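Local coordinates for 7,8-dihydro-6-hydroxymethylpterin pyrophosphokinase-dihydropteroate synthase (Plasmodium falciparum, PDB 6JWY), which probably catalyses two successive steps of folate biosynthesis, ATP-dependent pyrophosphorylation of 6-hydroxymethyl-7,8-dihydropterin and condensation of the resulting diphosphate with 4-aminobenzoate to give 7,8-dihydropteroate, at residues N546-I551 / S587-Q592; Y55-E60 / R326-L331; K476-I481 / V498-D503. The protein carries 1 engineered substitution. All blocks are in the same frame, centred on the assembly; numbering follows the deposited sequence.

Contact 1: residues N546-I551 / S587-Q592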
loop_
_atom_site.group_PDB
_atom_site.type_symbol
_atom_site.label_atom_id
_atom_site.label_comp_id
_atom_site.label_asym_id
_atom_site.label_seq_id
_atom_site.Cartn_x
_atom_site.Cartn_y
_atom_site.Cartn_z
ATOM N N ASN A 546 2.026 -21.820 14.922
ATOM C CA ASN A 546 1.641 -20.460 14.590
ATOM C C ASN A 546 2.782 -19.879 13.758
ATOM O O ASN A 546 3.568 -19.059 14.244
ATOM C CB ASN A 546 1.290 -19.673 15.855
ATOM C CG ASN A 546 0.719 -18.284 15.622
ATOM O OD1 ASN A 546 0.598 -17.817 14.483
ATOM N ND2 ASN A 546 0.390 -17.590 16.707
ATOM N N LEU A 547 2.870 -20.359 12.511
ATOM C CA LEU A 547 3.915 -20.052 11.550
ATOM C C LEU A 547 4.455 -18.643 11.765
ATOM O O LEU A 547 5.653 -18.467 11.993
ATOM C CB LEU A 547 3.343 -20.191 10.135
ATOM C CG LEU A 547 4.257 -19.776 8.979
ATOM C CD1 LEU A 547 5.374 -20.788 8.755
ATOM C CD2 LEU A 547 3.472 -19.624 7.687
ATOM N N VAL A 548 3.567 -17.648 11.686
ATOM C CA VAL A 548 4.008 -16.267 11.582
ATOM C C VAL A 548 4.701 -15.857 12.876
ATOM O O VAL A 548 5.725 -15.185 12.828
ATOM C CB VAL A 548 2.858 -15.307 11.217
ATOM C CG1 VAL A 548 3.150 -13.870 11.596
ATOM C CG2 VAL A 548 2.372 -15.450 9.785
ATOM N N TYR A 549 4.148 -16.240 14.032
ATOM C CA TYR A 549 4.691 -15.745 15.295
ATOM C C TYR A 549 5.788 -16.678 15.791
ATOM O O TYR A 549 6.678 -16.236 16.515
ATOM C CB TYR A 549 3.597 -15.387 16.317
ATOM C CG TYR A 549 2.812 -14.156 15.937
ATOM C CD1 TYR A 549 1.799 -14.253 14.987
ATOM C CD2 TYR A 549 3.114 -12.897 16.451
ATOM C CE1 TYR A 549 1.096 -13.141 14.561
ATOM C CE2 TYR A 549 2.424 -11.763 16.033
ATOM C CZ TYR A 549 1.420 -11.896 15.077
ATOM O OH TYR A 549 0.702 -10.828 14.604
ATOM N N ASP A 550 5.764 -17.942 15.350
ATOM C CA ASP A 550 6.836 -18.841 15.761
ATOM C C ASP A 550 8.156 -18.286 15.219
ATOM O O ASP A 550 9.148 -18.124 15.951
ATOM C CB ASP A 550 6.634 -20.271 15.249
ATOM C CG ASP A 550 5.393 -20.996 15.766
ATOM O OD1 ASP A 550 4.904 -20.659 16.874
ATOM O OD2 ASP A 550 4.910 -21.903 15.048
ATOM N N ILE A 551 8.133 -17.980 13.911
ATOM C CA ILE A 551 9.277 -17.430 13.209
ATOM C C ILE A 551 9.667 -16.075 13.789
ATOM O O ILE A 551 10.852 -15.815 14.016
ATOM C CB ILE A 551 9.031 -17.412 11.693
ATOM C CG1 ILE A 551 9.130 -18.852 11.172
ATOM C CG2 ILE A 551 10.004 -16.470 10.992
ATOM C CD1 ILE A 551 8.310 -19.146 9.941
ATOM N N SER A 587 5.338 -19.800 2.673
ATOM C CA SER A 587 6.093 -18.666 2.192
ATOM C C SER A 587 5.139 -17.515 1.841
ATOM O O SER A 587 5.376 -16.367 2.226
ATOM C CB SER A 587 6.943 -19.054 1.036
ATOM O OG SER A 587 7.991 -19.915 1.431
ATOM N N ILE A 588 4.031 -17.810 1.148
ATOM C CA ILE A 588 3.140 -16.716 0.788
ATOM C C ILE A 588 2.572 -16.103 2.065
ATOM O O ILE A 588 2.485 -14.882 2.202
ATOM C CB ILE A 588 2.060 -17.110 -0.253
ATOM C CG1 ILE A 588 2.397 -16.542 -1.628
ATOM C CG2 ILE A 588 0.687 -16.586 0.159
ATOM C CD1 ILE A 588 3.695 -17.049 -2.204
ATOM N N LYS A 589 2.224 -16.976 3.006
ATOM C CA LYS A 589 1.562 -16.584 4.238
ATOM C C LYS A 589 2.478 -15.675 5.044
ATOM O O LYS A 589 1.992 -14.815 5.768
ATOM C CB LYS A 589 1.256 -17.816 5.091
ATOM C CG LYS A 589 -0.081 -17.780 5.806
ATOM C CD LYS A 589 -0.030 -17.184 7.163
ATOM C CE LYS A 589 -1.286 -17.494 7.954
ATOM N NZ LYS A 589 -1.202 -18.857 8.548
ATOM N N LEU A 590 3.790 -15.898 4.939
ATOM C CA LEU A 590 4.735 -15.116 5.712
ATOM C C LEU A 590 4.826 -13.732 5.083
ATOM O O LEU A 590 5.039 -12.741 5.775
ATOM C CB LEU A 590 6.086 -15.837 5.702
ATOM C CG LEU A 590 6.249 -16.975 6.717
ATOM C CD1 LEU A 590 7.462 -17.815 6.371
ATOM C CD2 LEU A 590 6.383 -16.444 8.149
ATOM N N LEU A 591 4.602 -13.670 3.762
ATOM C CA LEU A 591 4.668 -12.406 3.046
ATOM C C LEU A 591 3.370 -11.645 3.257
ATOM O O LEU A 591 3.411 -10.446 3.486
ATOM C CB LEU A 591 4.909 -12.632 1.557
ATOM C CG LEU A 591 6.355 -12.670 1.081
ATOM C CD1 LEU A 591 6.362 -13.035 -0.398
ATOM C CD2 LEU A 591 7.034 -11.321 1.307
ATOM N N GLN A 592 2.234 -12.340 3.232
ATOM C CA GLN A 592 0.989 -11.656 3.557
ATOM C C GLN A 592 1.066 -10.955 4.911
ATOM O O GLN A 592 0.457 -9.908 5.087
ATOM C CB GLN A 592 -0.182 -12.625 3.599
ATOM C CG GLN A 592 -0.365 -13.373 2.294
ATOM C CD GLN A 592 -1.485 -14.371 2.369
ATOM O OE1 GLN A 592 -1.923 -14.758 3.447
ATOM N NE2 GLN A 592 -1.961 -14.798 1.211
#
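Leu-547, Val-548 and Ile-551 meet Lys-589 and Leu-590 in an apolar helix-helix contact between the first turn of helix 547-564 and the C-terminal part of helix 584-592, two helices of the dihydropteroate synthase TIM barrel. The short axes cross steeply, at -76°, and come no closer than 10.1 Å, so the gap is bridged by aliphatic side chains. Leu-590 is the central one. Its CG stands beside its own backbone N, chi1 -82°, which brings both methyl groups round to the other helix. There Leu-590 CD2 lies 3.8 Å from Ile-551 CD1, the two side chains meeting roughly at right angles, while Leu-590 CG is 4.0 Å from Leu-547 CD2. That same Leu-547 methyl also rests 3.9 Å from Lys-589 CB, the leucine and the lysine running past each other in opposite directions. Beyond them the bent chain of Lys-589 lies across Val-548, with Lys-589 CD 4.0 Å from Val-548 CG2, and closes the edge of the patch with its methylenes. Within segment 546-551, Asn-546 N donates to Asp-550 OD2 at 2.9 Å from above the carboxylate plane, tying together residues four apart. The second subunit lies close by: its Asp-715 O is hydrogen-bonded to Asn-546 ND2, and its Ile-703 packs on Gln-592. Between the two helices themselves, aliphatic carbons do nearly all the touching, which implies that cohesion here rests on van der Waals contact and the burial of apolar surface.

Contact 2: residues Y55-E60 / R326-L331; sequences YETVPE and RYSILL. With PH2 (2-amino-6-hydroxymethyl-7,8-dihydro-3H-pteridin-4-one), chain D.
Glu-60 reaches from the loop after strand 46-57 to the start of helix 327-336, where its carboxylate accepts the first two backbone N-H groups, although it comes from a residue more than 260 positions earlier in the chain. Tyr-327 N meets the syn lone pair of Glu-60 OE2 at 3.1 Å in a nearly straight bond (174°), and Ser-328 N reaches Glu-60 OE1 at 3.3 Å. The negative group thus sits at the positive end of the helix dipole, which would probably favour its ionised form. At the N-cap position, Arg-326 makes a weak bond from NE to Glu-60 O and spreads its guanidinium over the bound dihydropterin, whose C3 lies 3.3 Å above the guanidinium plane, offset toward the rim. The same residue belongs to the ATP site, so the contact borders both substrates of the pyrophosphokinase. Segment 55-60 holds the pterin through polar atoms: pterin N6 donates to Thr-57 OG1 at 2.9 Å and to Val-58 O at 3.0 Å, while Glu-60 N donates to pterin N5 at 3.1 Å. Thr-57 OG1 also bonds to Asn-165, whose ND2 binds the pterin in turn. Farther along, Leu-331 CG stands 3.6 Å from the centroid of the Tyr-55 ring, 14° off its normal, a CH-pi contact over the face. The Tyr-55 hydroxyl is held by Asp-335 and Arg-374. Strand 55-57 and helix 327-331 run almost antiparallel at 163°. Strand 46-57 is flanked in its antiparallel sheet by strands 163-172 and 373-376, and helix 349-362 packs on helix 327-336 through Leu-330, Leu-331 and Tyr-327.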
loop_
_atom_site.group_PDB
_atom_site.type_symbol
_atom_site.label_atom_id
_atom_site.label_comp_id
_atom_site.label_asym_id
_atom_site.label_seq_id
_atom_site.Cartn_x
_atom_site.Cartn_y
_atom_site.Cartn_z
ATOM N N TYR A 55 18.363 6.431 17.700
ATOM C CA TYR A 55 17.275 7.322 17.299
ATOM C C TYR A 55 17.757 8.732 16.952
ATOM O O TYR A 55 18.670 9.290 17.582
ATOM C CB TYR A 55 16.144 7.389 18.326
ATOM C CG TYR A 55 15.430 6.086 18.563
ATOM C CD1 TYR A 55 15.934 5.153 19.454
ATOM C CD2 TYR A 55 14.224 5.799 17.931
ATOM C CE1 TYR A 55 15.274 3.950 19.674
ATOM C CE2 TYR A 55 13.541 4.611 18.157
ATOM C CZ TYR A 55 14.074 3.667 19.027
ATOM O OH TYR A 55 13.431 2.467 19.261
ATOM N N GLU A 56 17.091 9.293 15.931
ATOM C CA GLU A 56 17.137 10.719 15.665
ATOM C C GLU A 56 15.990 11.387 16.420
ATOM O O GLU A 56 14.816 11.106 16.152
ATOM C CB GLU A 56 16.971 10.990 14.176
ATOM C CG GLU A 56 17.199 12.453 13.839
ATOM C CD GLU A 56 17.227 12.674 12.346
ATOM O OE1 GLU A 56 16.138 12.673 11.760
ATOM O OE2 GLU A 56 18.324 12.799 11.782
ATOM N N THR A 57 16.335 12.246 17.386
ATOM C CA THR A 57 15.282 12.786 18.233
ATOM C C THR A 57 15.246 14.312 18.210
ATOM O O THR A 57 16.278 14.975 18.080
ATOM C CB THR A 57 15.385 12.244 19.659
ATOM O OG1 THR A 57 16.694 12.609 20.109
ATOM C CG2 THR A 57 15.188 10.746 19.712
ATOM N N VAL A 58 14.022 14.840 18.319
ATOM C CA VAL A 58 13.753 16.263 18.456
ATOM C C VAL A 58 14.297 16.710 19.807
ATOM O O VAL A 58 14.038 16.066 20.822
ATOM C CB VAL A 58 12.244 16.565 18.318
ATOM C CG1 VAL A 58 11.821 17.861 18.996
ATOM C CG2 VAL A 58 11.819 16.575 16.860
ATOM N N PRO A 59 15.100 17.797 19.845
ATOM C CA PRO A 59 15.590 18.355 21.106
ATOM C C PRO A 59 14.473 18.599 22.112
ATOM O O PRO A 59 13.391 19.065 21.747
ATOM C CB PRO A 59 16.222 19.667 20.638
ATOM C CG PRO A 59 16.782 19.290 19.290
ATOM C CD PRO A 59 15.646 18.502 18.673
ATOM N N GLU A 60 14.767 18.236 23.364
ATOM C CA GLU A 60 13.879 18.426 24.494
ATOM C C GLU A 60 14.630 19.186 25.586
ATOM O O GLU A 60 14.958 18.627 26.632
ATOM C CB GLU A 60 13.391 17.069 25.012
ATOM C CG GLU A 60 12.168 16.536 24.293
ATOM C CD GLU A 60 11.639 15.226 24.858
ATOM O OE1 GLU A 60 12.268 14.168 24.574
ATOM O OE2 GLU A 60 10.599 15.265 25.585
ATOM N N ARG A 326 11.722 12.967 29.358
ATOM C CA ARG A 326 12.261 13.124 28.018
ATOM C C ARG A 326 11.827 11.961 27.129
ATOM O O ARG A 326 12.147 10.809 27.393
ATOM C CB ARG A 326 13.779 13.213 28.103
ATOM C CG ARG A 326 14.304 14.580 27.730
ATOM C CD ARG A 326 15.805 14.570 27.837
ATOM N NE ARG A 326 16.231 15.889 28.273
ATOM C CZ ARG A 326 17.451 16.171 28.694
ATOM N NH1 ARG A 326 18.371 15.221 28.732
ATOM N NH2 ARG A 326 17.742 17.401 29.074
ATOM N N TYR A 327 11.101 12.268 26.058
ATOM C CA TYR A 327 10.623 11.220 25.173
ATOM C C TYR A 327 11.783 10.325 24.713
ATOM O O TYR A 327 11.689 9.100 24.782
ATOM C CB TYR A 327 9.892 11.817 23.966
ATOM C CG TYR A 327 9.379 10.762 23.021
ATOM C CD1 TYR A 327 8.415 9.852 23.433
ATOM C CD2 TYR A 327 9.868 10.650 21.732
ATOM C CE1 TYR A 327 7.936 8.865 22.587
ATOM C CE2 TYR A 327 9.385 9.680 20.866
ATOM C CZ TYR A 327 8.422 8.784 21.299
ATOM O OH TYR A 327 7.941 7.807 20.479
ATOM N N SER A 328 12.860 10.954 24.221
ATOM C CA SER A 328 13.934 10.245 23.564
ATOM C C SER A 328 14.490 9.180 24.506
ATOM O O SER A 328 14.892 8.104 24.059
ATOM C CB SER A 328 15.006 11.201 23.108
ATOM O OG SER A 328 15.738 11.725 24.207
ATOM N N ILE A 329 14.471 9.475 25.812
ATOM C CA ILE A 329 14.976 8.544 26.808
ATOM C C ILE A 329 13.997 7.390 26.969
ATOM O O ILE A 329 14.425 6.247 27.017
ATOM C CB ILE A 329 15.296 9.252 28.139
ATOM C CG1 ILE A 329 16.577 10.088 28.020
ATOM C CG2 ILE A 329 15.358 8.252 29.288
ATOM C CD1 ILE A 329 16.871 10.943 29.230
ATOM N N LEU A 330 12.689 7.667 27.037
ATOM C CA LEU A 330 11.739 6.574 27.221
ATOM C C LEU A 330 11.717 5.707 25.955
ATOM O O LEU A 330 11.553 4.478 26.018
ATOM C CB LEU A 330 10.345 7.122 27.558
ATOM C CG LEU A 330 10.139 7.644 28.991
ATOM C CD1 LEU A 330 8.942 8.580 29.071
ATOM C CD2 LEU A 330 9.994 6.535 30.024
ATOM N N LEU A 331 11.906 6.363 24.799
ATOM C CA LEU A 331 11.918 5.709 23.500
ATOM C C LEU A 331 12.965 4.599 23.536
ATOM O O LEU A 331 12.665 3.445 23.239
ATOM C CB LEU A 331 12.262 6.755 22.429
ATOM C CG LEU A 331 12.261 6.284 20.972
ATOM C CD1 LEU A 331 10.935 5.637 20.600
ATOM C CD2 LEU A 331 12.531 7.465 20.069
HETATM N N1 PH2 D . 20.134 16.198 25.642
HETATM C C2 PH2 D . 20.001 17.391 26.239
HETATM C C3 PH2 D . 18.828 18.304 26.061
HETATM N N4 PH2 D . 17.829 17.802 25.131
HETATM N N5 PH2 D . 16.986 16.146 23.680
HETATM C C6 PH2 D . 17.103 14.966 23.076
HETATM N N6 PH2 D . 16.156 14.531 22.235
HETATM N N7 PH2 D . 18.192 14.155 23.283
HETATM C C8 PH2 D . 19.216 14.522 24.123
HETATM O O8 PH2 D . 20.174 13.745 24.261
HETATM C C9 PH2 D . 19.109 15.772 24.769
HETATM C C10 PH2 D . 17.966 16.573 24.523
HETATM C C11 PH2 D . 21.100 17.863 27.157
HETATM O O4 PH2 D . 22.348 17.245 26.902
HETATM O O HOH W 1 11.036 1.966 21.735
#

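Contact 3: residues K476-I481 / V498-D503. With CKL (4-[(2-azanyl-4-oxidanylidene-7,8-dihydro-3~{H}-pteridin-6-yl)methylamino]-~{N}-(5,6-dimethoxypyrimidin-4-yl)benzenesulfonamide), chain C.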
loop_
_atom_site.group_PDB
_atom_site.type_symbol
_atom_site.label_atom_id
_atom_site.label_comp_id
_atom_site.label_asym_id
_atom_site.label_seq_id
_atom_site.Cartn_x
_atom_site.Cartn_y
_atom_site.Cartn_z
ATOM N N LYS A 476 30.623 3.228 -3.085
ATOM C CA LYS A 476 31.070 1.862 -2.849
ATOM C C LYS A 476 29.933 1.058 -2.225
ATOM O O LYS A 476 29.299 1.494 -1.267
ATOM C CB LYS A 476 32.280 1.838 -1.915
ATOM C CG LYS A 476 33.065 0.530 -1.904
ATOM C CD LYS A 476 34.191 0.581 -0.892
ATOM C CE LYS A 476 35.020 -0.681 -0.856
ATOM N NZ LYS A 476 36.232 -0.518 -0.013
ATOM N N PRO A 477 29.614 -0.135 -2.756
ATOM C CA PRO A 477 28.560 -0.945 -2.162
ATOM C C PRO A 477 29.033 -1.456 -0.809
ATOM O O PRO A 477 30.237 -1.591 -0.553
ATOM C CB PRO A 477 28.385 -2.122 -3.128
ATOM C CG PRO A 477 29.723 -2.194 -3.850
ATOM C CD PRO A 477 30.231 -0.765 -3.934
ATOM N N ILE A 478 28.031 -1.677 0.045
ATOM C CA ILE A 478 28.160 -2.470 1.246
ATOM C C ILE A 478 28.266 -3.919 0.788
ATOM O O ILE A 478 27.611 -4.302 -0.186
ATOM C CB ILE A 478 26.941 -2.179 2.137
ATOM C CG1 ILE A 478 26.941 -0.712 2.587
ATOM C CG2 ILE A 478 26.874 -3.150 3.305
ATOM C CD1 ILE A 478 25.564 -0.170 2.889
ATOM N N ILE A 479 29.155 -4.675 1.447
ATOM C CA ILE A 479 29.438 -6.052 1.075
ATOM C C ILE A 479 28.978 -6.945 2.225
ATOM O O ILE A 479 29.388 -6.774 3.389
ATOM C CB ILE A 479 30.944 -6.273 0.771
ATOM C CG1 ILE A 479 31.528 -5.266 -0.228
ATOM C CG2 ILE A 479 31.226 -7.701 0.350
ATOM C CD1 ILE A 479 31.170 -5.543 -1.684
ATOM N N SER A 480 28.112 -7.894 1.868
ATOM C CA SER A 480 27.732 -8.914 2.814
ATOM C C SER A 480 28.210 -10.261 2.288
ATOM O O SER A 480 28.164 -10.516 1.082
ATOM C CB SER A 480 26.249 -8.842 3.130
ATOM O OG SER A 480 25.478 -9.857 2.492
ATOM N N ILE A 481 28.695 -11.091 3.212
ATOM C CA ILE A 481 29.071 -12.453 2.884
ATOM C C ILE A 481 28.064 -13.437 3.483
ATOM O O ILE A 481 27.827 -13.461 4.690
ATOM C CB ILE A 481 30.537 -12.760 3.270
ATOM C CG1 ILE A 481 30.933 -14.173 2.811
ATOM C CG2 ILE A 481 30.795 -12.502 4.750
ATOM C CD1 ILE A 481 32.366 -14.512 2.977
ATOM N N VAL A 498 34.656 -7.354 3.984
ATOM C CA VAL A 498 33.197 -7.402 4.075
ATOM C C VAL A 498 32.711 -6.432 5.143
ATOM O O VAL A 498 33.500 -5.991 5.986
ATOM C CB VAL A 498 32.692 -8.818 4.388
ATOM C CG1 VAL A 498 32.993 -9.790 3.262
ATOM C CG2 VAL A 498 33.261 -9.320 5.702
ATOM N N ASP A 499 31.411 -6.104 5.075
ATOM C CA ASP A 499 30.793 -5.247 6.072
ATOM C C ASP A 499 29.788 -6.027 6.931
ATOM O O ASP A 499 29.653 -5.711 8.120
ATOM C CB ASP A 499 30.135 -4.035 5.420
ATOM C CG ASP A 499 31.073 -3.319 4.466
ATOM O OD1 ASP A 499 32.088 -2.791 4.962
ATOM O OD2 ASP A 499 30.774 -3.300 3.214
ATOM N N ILE A 500 29.107 -7.033 6.328
ATOM C CA ILE A 500 27.958 -7.676 6.949
ATOM C C ILE A 500 28.108 -9.191 6.880
ATOM O O ILE A 500 28.461 -9.739 5.829
ATOM C CB ILE A 500 26.649 -7.241 6.261
ATOM C CG1 ILE A 500 26.362 -5.741 6.450
ATOM C CG2 ILE A 500 25.469 -8.128 6.681
ATOM C CD1 ILE A 500 25.130 -5.244 5.702
ATOM N N LEU A 501 27.764 -9.858 7.990
ATOM C CA LEU A 501 27.599 -11.301 7.978
ATOM C C LEU A 501 26.135 -11.614 7.693
ATOM O O LEU A 501 25.254 -11.159 8.420
ATOM C CB LEU A 501 28.013 -11.833 9.361
ATOM C CG LEU A 501 27.621 -13.282 9.653
ATOM C CD1 LEU A 501 28.352 -14.237 8.709
ATOM C CD2 LEU A 501 27.860 -13.633 11.122
ATOM N N ASN A 502 25.887 -12.393 6.639
ATOM C CA ASN A 502 24.563 -12.936 6.335
ATOM C C ASN A 502 24.600 -14.405 6.751
ATOM O O ASN A 502 25.115 -15.254 6.013
ATOM C CB ASN A 502 24.219 -12.744 4.851
ATOM C CG ASN A 502 22.941 -13.412 4.398
ATOM O OD1 ASN A 502 22.103 -13.774 5.213
ATOM N ND2 ASN A 502 22.766 -13.593 3.099
ATOM N N ASP A 503 24.156 -14.674 7.985
ATOM C CA ASP A 503 24.276 -15.992 8.595
ATOM C C ASP A 503 22.909 -16.663 8.524
ATOM O O ASP A 503 22.019 -16.359 9.300
ATOM C CB ASP A 503 24.832 -15.895 10.017
ATOM C CG ASP A 503 25.128 -17.241 10.693
ATOM O OD1 ASP A 503 24.285 -18.174 10.574
ATOM O OD2 ASP A 503 26.196 -17.346 11.387
HETATM C C2 CKL C . 19.266 -14.681 3.287
HETATM C C4 CKL C . 17.558 -15.698 2.006
HETATM C C5 CKL C . 18.533 -16.499 1.254
HETATM C C6 CKL C . 19.930 -16.274 1.666
HETATM O O24 CKL C . 12.635 -22.927 -2.536
HETATM S S21 CKL C . 13.732 -22.779 -3.469
HETATM O O23 CKL C . 13.206 -22.059 -4.583
HETATM N N22 CKL C . 14.369 -24.132 -4.104
HETATM C C25 CKL C . 14.111 -25.402 -3.703
HETATM C C30 CKL C . 14.696 -26.453 -4.398
HETATM O O31 CKL C . 15.525 -26.215 -5.469
HETATM C C32 CKL C . 16.946 -26.192 -5.301
HETATM C C29 CKL C . 14.415 -27.751 -4.003
HETATM O O33 CKL C . 14.975 -28.814 -4.676
HETATM C C34 CKL C . 14.228 -30.009 -4.966
HETATM N N28 CKL C . 13.592 -27.953 -2.942
HETATM C C27 CKL C . 13.037 -26.922 -2.278
HETATM N N26 CKL C . 13.284 -25.659 -2.652
HETATM C C18 CKL C . 14.996 -22.101 -2.740
HETATM C C17 CKL C . 15.980 -21.509 -3.535
HETATM C C16 CKL C . 17.084 -20.929 -2.924
HETATM C C19 CKL C . 15.137 -22.135 -1.343
HETATM C C20 CKL C . 16.250 -21.548 -0.738
HETATM C C15 CKL C . 17.218 -20.921 -1.533
HETATM N N14 CKL C . 18.308 -20.322 -0.940
HETATM C C13 CKL C . 19.093 -19.183 -1.437
HETATM C C8 CKL C . 19.230 -18.133 -0.341
HETATM C C9 CKL C . 20.648 -17.928 0.040
HETATM N N10 CKL C . 20.892 -16.966 1.067
HETATM N N1 CKL C . 20.250 -15.367 2.647
HETATM N N7 CKL C . 18.213 -17.404 0.263
HETATM O O12 CKL C . 16.339 -15.797 1.738
HETATM N N3 CKL C . 17.973 -14.858 2.978
HETATM N N11 CKL C . 19.578 -13.833 4.284
HETATM O O HOH W 2 31.930 -1.515 1.323
#
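Asp-499 takes both the N-H and the C=O of Ile-479: Ile-479 N donates to the anti lone pair of Asp-499 OD2 at 2.8 Å, and Ile-479 O receives Asp-499 N at 2.7 Å. Ile-479 O also takes Ile-500 N at 3.0 Å, in the carbonyl plane, so two successive N-H groups converge on one oxygen. Asp-499 CG lies beside its own backbone N, chi1 -50°, which turns the carboxylate back to the strand; a water links OD2 to Pro-477 O. Parallel pairing continues, with Ile-481 N bonded to Ile-500 O and Asn-502 N to Ile-481 O, the latter donor standing above the carbonyl plane. Past the last rung, Asn-502 makes a two-bond pair with the pterin of the pterin-sulfonamide ligand, accepting from N11 at OD1 (2.7 Å) and donating from ND2 to N1 (3.1 Å); Asp-430 is a second partner of ND2. The methyls pack on both faces: Ile-478 CG2 against Ile-500 CD1 at 3.6 Å on the face bearing Ser-480, and Val-498 CG1 against Ile-481 CG2 at 3.8 Å on the other. Together with helix 486-494 the strands form a beta-alpha-beta unit of the TIM barrel, set between strands 428-432 and 525-529, with Ile-481 and Val-498 packed against helices 448-464 and 486-494.

The three contacts divide between the two enzyme activities. Contact 2 belongs to the pyrophosphokinase part, where strand and helix elements meet around a substrate; contacts 1 and 3 both lie in the dihydropteroate synthase barrel, their centres about 26 Å apart, but hold different elements of it. Contact 3 joins neighbouring strands of its parallel sheet and is dominated by backbone bonds, with one asparagine reaching the ligand. Contact 1 lies farther from the chain centre, among helices beside the second subunit, and is held by aliphatic packing. All three are largely buried, yet polar chemistry gathers in contacts 2 and 3, which touch bound pterins.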